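Local atomic coordinates of PlyCB (Streptococcus phage C1, PDB entry 4F87), a protein that forms the eight-subunit ring of the phage endolysin PlyC that binds the streptococcal cell wall, where the holoenzyme degrades peptidoglycan to lyse the host. Residues 19-22 / 26-29; 35-40 / 65-70. All coordinates share one frame; numbering follows the deposited sequence.

How the contacts relate
Both contacts reach the same four-stranded mixed sheet, and their centres lie about 13 Å apart. Contact 1 (19-22 with 26-29) closes the turn region between strands 16-20 and 29-33; contact 2 (35-40 with 65-70) ties strand 36-40, outermost in the sheet of this chain, to helix 63-70. They meet directly: Tyr29 O lies 3.1 Å from Ile40 N, a probable hydrogen bond between neighbouring strands, and Phe19 CZ packs 3.8 Å from Glu37 OE2. Together they hold three residues that interact with the host cell wall, Tyr29 in contact 1 and Glu37 and Arg67 in contact 2. Arg30, another such residue, adjoins the side chains of both Phe19 and Glu37.

Contact 1 (19-22 / 26-29)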
# COMPACT_ATOMS: atom_id res chain seq x y z
N PHE B 19 -5.19 -22.61 12.66
CA PHE B 19 -4.23 -23.69 12.65
C PHE B 19 -4.78 -24.92 13.33
O PHE B 19 -5.60 -24.84 14.26
CB PHE B 19 -2.85 -23.28 13.25
CG PHE B 19 -2.82 -22.77 14.67
CD1 PHE B 19 -2.33 -23.57 15.70
CD2 PHE B 19 -3.22 -21.47 14.97
CE1 PHE B 19 -2.24 -23.07 17.00
CE2 PHE B 19 -3.16 -20.99 16.28
CZ PHE B 19 -2.65 -21.79 17.29
N HIS B 20 -4.36 -26.09 12.84
CA HIS B 20 -4.72 -27.38 13.41
C HIS B 20 -3.64 -28.38 13.00
O HIS B 20 -2.84 -28.08 12.09
CB HIS B 20 -6.11 -27.87 12.91
CG HIS B 20 -6.11 -28.36 11.49
ND1 HIS B 20 -6.06 -27.47 10.43
CD2 HIS B 20 -6.09 -29.62 11.01
CE1 HIS B 20 -6.04 -28.22 9.34
NE2 HIS B 20 -6.06 -29.52 9.63
N THR B 21 -3.64 -29.55 13.63
CA THR B 21 -2.78 -30.63 13.19
C THR B 21 -3.59 -31.80 12.72
O THR B 21 -4.65 -32.10 13.31
CB THR B 21 -1.77 -31.07 14.30
OG1 THR B 21 -0.94 -32.11 13.78
CG2 THR B 21 -2.44 -31.63 15.56
N ASP B 22 -3.08 -32.51 11.72
CA ASP B 22 -3.61 -33.78 11.25
C ASP B 22 -2.80 -34.95 11.82
O ASP B 22 -2.99 -36.10 11.39
CB ASP B 22 -3.66 -33.83 9.72
CG ASP B 22 -4.68 -32.90 9.12
OD1 ASP B 22 -5.71 -32.63 9.79
OD2 ASP B 22 -4.46 -32.46 7.97
N SER B 26 -4.57 -34.46 18.22
CA SER B 26 -5.19 -33.21 17.79
C SER B 26 -5.38 -32.23 18.94
O SER B 26 -5.64 -32.66 20.07
CB SER B 26 -6.55 -33.52 17.20
OG SER B 26 -7.15 -32.30 16.80
N TYR B 27 -5.35 -30.92 18.65
CA TYR B 27 -5.67 -29.88 19.62
C TYR B 27 -6.90 -29.10 19.09
O TYR B 27 -7.16 -27.97 19.51
CB TYR B 27 -4.48 -28.96 19.92
CG TYR B 27 -3.80 -28.38 18.68
CD1 TYR B 27 -4.34 -27.29 18.02
CD2 TYR B 27 -2.63 -28.95 18.18
CE1 TYR B 27 -3.74 -26.77 16.88
CE2 TYR B 27 -2.02 -28.43 17.03
CZ TYR B 27 -2.59 -27.35 16.39
OH TYR B 27 -2.06 -26.84 15.23
N GLY B 28 -7.65 -29.71 18.16
CA GLY B 28 -8.77 -29.05 17.49
C GLY B 28 -8.30 -27.91 16.61
O GLY B 28 -7.14 -27.90 16.17
N TYR B 29 -9.18 -26.94 16.34
CA TYR B 29 -8.78 -25.73 15.62
C TYR B 29 -8.54 -24.60 16.57
O TYR B 29 -9.27 -24.40 17.54
CB TYR B 29 -9.86 -25.27 14.63
CG TYR B 29 -9.81 -26.03 13.32
CD1 TYR B 29 -9.17 -25.50 12.20
CD2 TYR B 29 -10.40 -27.29 13.21
CE1 TYR B 29 -9.12 -26.20 11.00
CE2 TYR B 29 -10.33 -28.00 12.01
CZ TYR B 29 -9.69 -27.45 10.92
OH TYR B 29 -9.65 -28.16 9.74
O HOH W 1 -5.43 -30.02 15.80
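An aromatic, water-bridged contact joins Phe19, His20 and Thr21 to Tyr27 and Tyr29 across the hairpin connection between strands 16-20 and 29-33. The two runs are nearly antiparallel, their end-to-end directions 163° apart, yet no direct hydrogen bond spans them. Water 1 bridges instead: it accepts from Thr21 N and Tyr27 N and donates to Gly28 O, the last at 2.7 Å. The same water lies over the centre of one face of the Tyr27 ring.

His20 and Tyr29 run side by side in the same direction as an offset stack, with centroids 4.5 Å apart and planes inclined by 30°. With CG placed between the backbone N and carbonyl carbon, the imidazole lies alongside the phenol; Tyr29 OH reaches over the imidazole face, while His20 CB sits 3.9 Å from the Tyr29 centroid, only 10° off the ring normal, a CH-pi contact.

The Tyr27 side chain reaches the backbone of His20, its OH 3.1 Å from His20 C, and crosses Phe19 at about a right angle. That OH comes at the edge of the Phe19 ring, 3.3 Å from Phe19 CD1, and the two rings are oblique. Thr21 CG2 meets Tyr27 CE2 at 3.5 Å, while Phe19 CD1 lies by Tyr27 CE1. On the turn itself, Ser26 OG accepts from Gly28 N at 3.0 Å, an ST turn.

Tyr29 is among the residues that interact with the host cell wall, and here its ring is packed against His20. Beyond the two segments, Tyr27 OH hydrogen-bonds Ile58 O, Thr21 OG1 bonds Gly23 N and Glu44 of a second subunit, and the Phe19 and Tyr27 side chains rest on Val63 of helix 63-70, while His20 touches Asn57 of strand 55-57.

Contact 2 (35-40 / 65-70); sequences GVEIGI and AIRKAM
Glu37 and Arg67 meet in a two-pronged salt bridge, the guanidinium presenting its NE side to the carboxylate. Arg67 NE donates to Glu37 OE1 at 2.7 Å and 169°, and Arg67 NH2 to Glu37 OE2 at 2.9 Å. Each oxygen uses its syn lone pair, and both lie close to the guanidinium plane; with carboxylate and guanidinium planes only 21° apart, the paired bonds should restrain rotation of both groups.

Extended chains deliver these ends. Glu37 has CG anti to the backbone N (chi1 -171°) and stays stretched beyond it; together with the extended Arg67 chain it spans the 8.1 Å between Glu37 CA and Arg67 CA. Arg67 is extended from CG to NE; its CG lies 3.4 Å from Glu37 OE1. Nearer the helix's C-terminal end, water 2 donates to Gly35 O at 2.7 Å and weakly to Met70 O, linking the backbones where the strand begins.

Arg30 forms a second salt bridge to Glu37 OE2, so this carboxylate probably is kept ionised between two arginines; all three residues interact with the host cell wall. The bridge lies at the surface, joining strand 36-40, outermost in the sheet of this chain, to helix 63-70. On the sheet, the Glu37 side chain touches Phe19 of strand 16-20 and Phe32 of strand 29-33, and Met70 packs on Phe17 and Phe32.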
# COMPACT_ATOMS: atom_id res chain seq x y z
N GLY B 35 -2.97 -10.94 16.45
CA GLY B 35 -1.96 -11.24 17.46
C GLY B 35 -2.46 -11.85 18.75
O GLY B 35 -1.68 -11.98 19.70
N VAL B 36 -3.74 -12.26 18.78
CA VAL B 36 -4.35 -12.91 19.94
C VAL B 36 -4.66 -14.35 19.58
O VAL B 36 -5.39 -14.60 18.61
CB VAL B 36 -5.62 -12.14 20.42
CG1 VAL B 36 -6.30 -12.86 21.59
CG2 VAL B 36 -5.27 -10.70 20.80
N GLU B 37 -4.16 -15.29 20.37
CA GLU B 37 -4.43 -16.70 20.14
C GLU B 37 -5.72 -17.09 20.84
O GLU B 37 -5.93 -16.78 22.02
CB GLU B 37 -3.29 -17.54 20.67
CG GLU B 37 -3.42 -19.01 20.27
CD GLU B 37 -2.43 -19.91 20.96
OE1 GLU B 37 -1.41 -19.40 21.46
OE2 GLU B 37 -2.69 -21.13 21.01
N ILE B 38 -6.58 -17.82 20.10
CA ILE B 38 -7.85 -18.31 20.65
C ILE B 38 -8.10 -19.74 20.23
O ILE B 38 -7.57 -20.23 19.23
CB ILE B 38 -9.03 -17.40 20.19
CG1 ILE B 38 -9.16 -17.37 18.65
CG2 ILE B 38 -8.93 -15.98 20.79
CD1 ILE B 38 -10.47 -16.78 18.15
N GLY B 39 -8.92 -20.43 21.01
CA GLY B 39 -9.43 -21.74 20.64
C GLY B 39 -10.75 -21.51 19.93
O GLY B 39 -11.43 -20.48 20.15
N ILE B 40 -11.08 -22.40 19.00
CA ILE B 40 -12.33 -22.34 18.25
C ILE B 40 -13.15 -23.56 18.65
O ILE B 40 -12.66 -24.70 18.58
CB ILE B 40 -12.09 -22.29 16.72
CG1 ILE B 40 -11.16 -21.13 16.30
CG2 ILE B 40 -13.42 -22.23 15.96
CD1 ILE B 40 -11.62 -19.75 16.55
N ALA B 65 6.80 -22.66 19.60
CA ALA B 65 7.68 -21.75 18.87
C ALA B 65 6.90 -20.72 18.06
O ALA B 65 7.30 -19.56 17.99
CB ALA B 65 8.61 -22.53 17.96
N ILE B 66 5.76 -21.14 17.47
CA ILE B 66 4.95 -20.20 16.70
C ILE B 66 4.37 -19.13 17.63
O ILE B 66 4.36 -17.96 17.27
CB ILE B 66 3.84 -20.93 15.89
CG1 ILE B 66 4.43 -21.98 14.91
CG2 ILE B 66 2.91 -19.94 15.18
CD1 ILE B 66 5.51 -21.46 13.97
N ARG B 67 3.97 -19.52 18.85
CA ARG B 67 3.47 -18.54 19.82
C ARG B 67 4.54 -17.50 20.11
O ARG B 67 4.21 -16.32 20.19
CB ARG B 67 3.18 -19.24 21.13
CG ARG B 67 1.94 -20.03 21.08
CD ARG B 67 1.70 -20.60 22.46
NE ARG B 67 0.37 -21.17 22.47
CZ ARG B 67 0.04 -22.37 22.93
NH1 ARG B 67 0.94 -23.11 23.57
NH2 ARG B 67 -1.19 -22.81 22.79
N LYS B 68 5.81 -17.93 20.26
CA LYS B 68 6.93 -17.02 20.55
C LYS B 68 7.07 -16.00 19.41
O LYS B 68 7.21 -14.79 19.66
CB LYS B 68 8.23 -17.83 20.74
CG LYS B 68 9.44 -16.98 21.14
CD LYS B 68 10.73 -17.79 21.13
CE LYS B 68 11.93 -16.90 21.34
NZ LYS B 68 13.20 -17.61 21.06
N ALA B 69 6.99 -16.49 18.15
CA ALA B 69 7.12 -15.62 16.99
C ALA B 69 5.93 -14.69 16.76
O ALA B 69 6.10 -13.57 16.25
CB ALA B 69 7.39 -16.45 15.75
N MET B 70 4.72 -15.12 17.18
CA MET B 70 3.50 -14.35 17.00
C MET B 70 3.29 -13.33 18.13
O MET B 70 2.39 -12.50 18.01
CB MET B 70 2.28 -15.27 16.83
CG MET B 70 2.29 -16.10 15.54
SD MET B 70 2.34 -15.13 14.00
CE MET B 70 0.61 -14.48 14.01
O HOH W 2 0.55 -13.45 20.00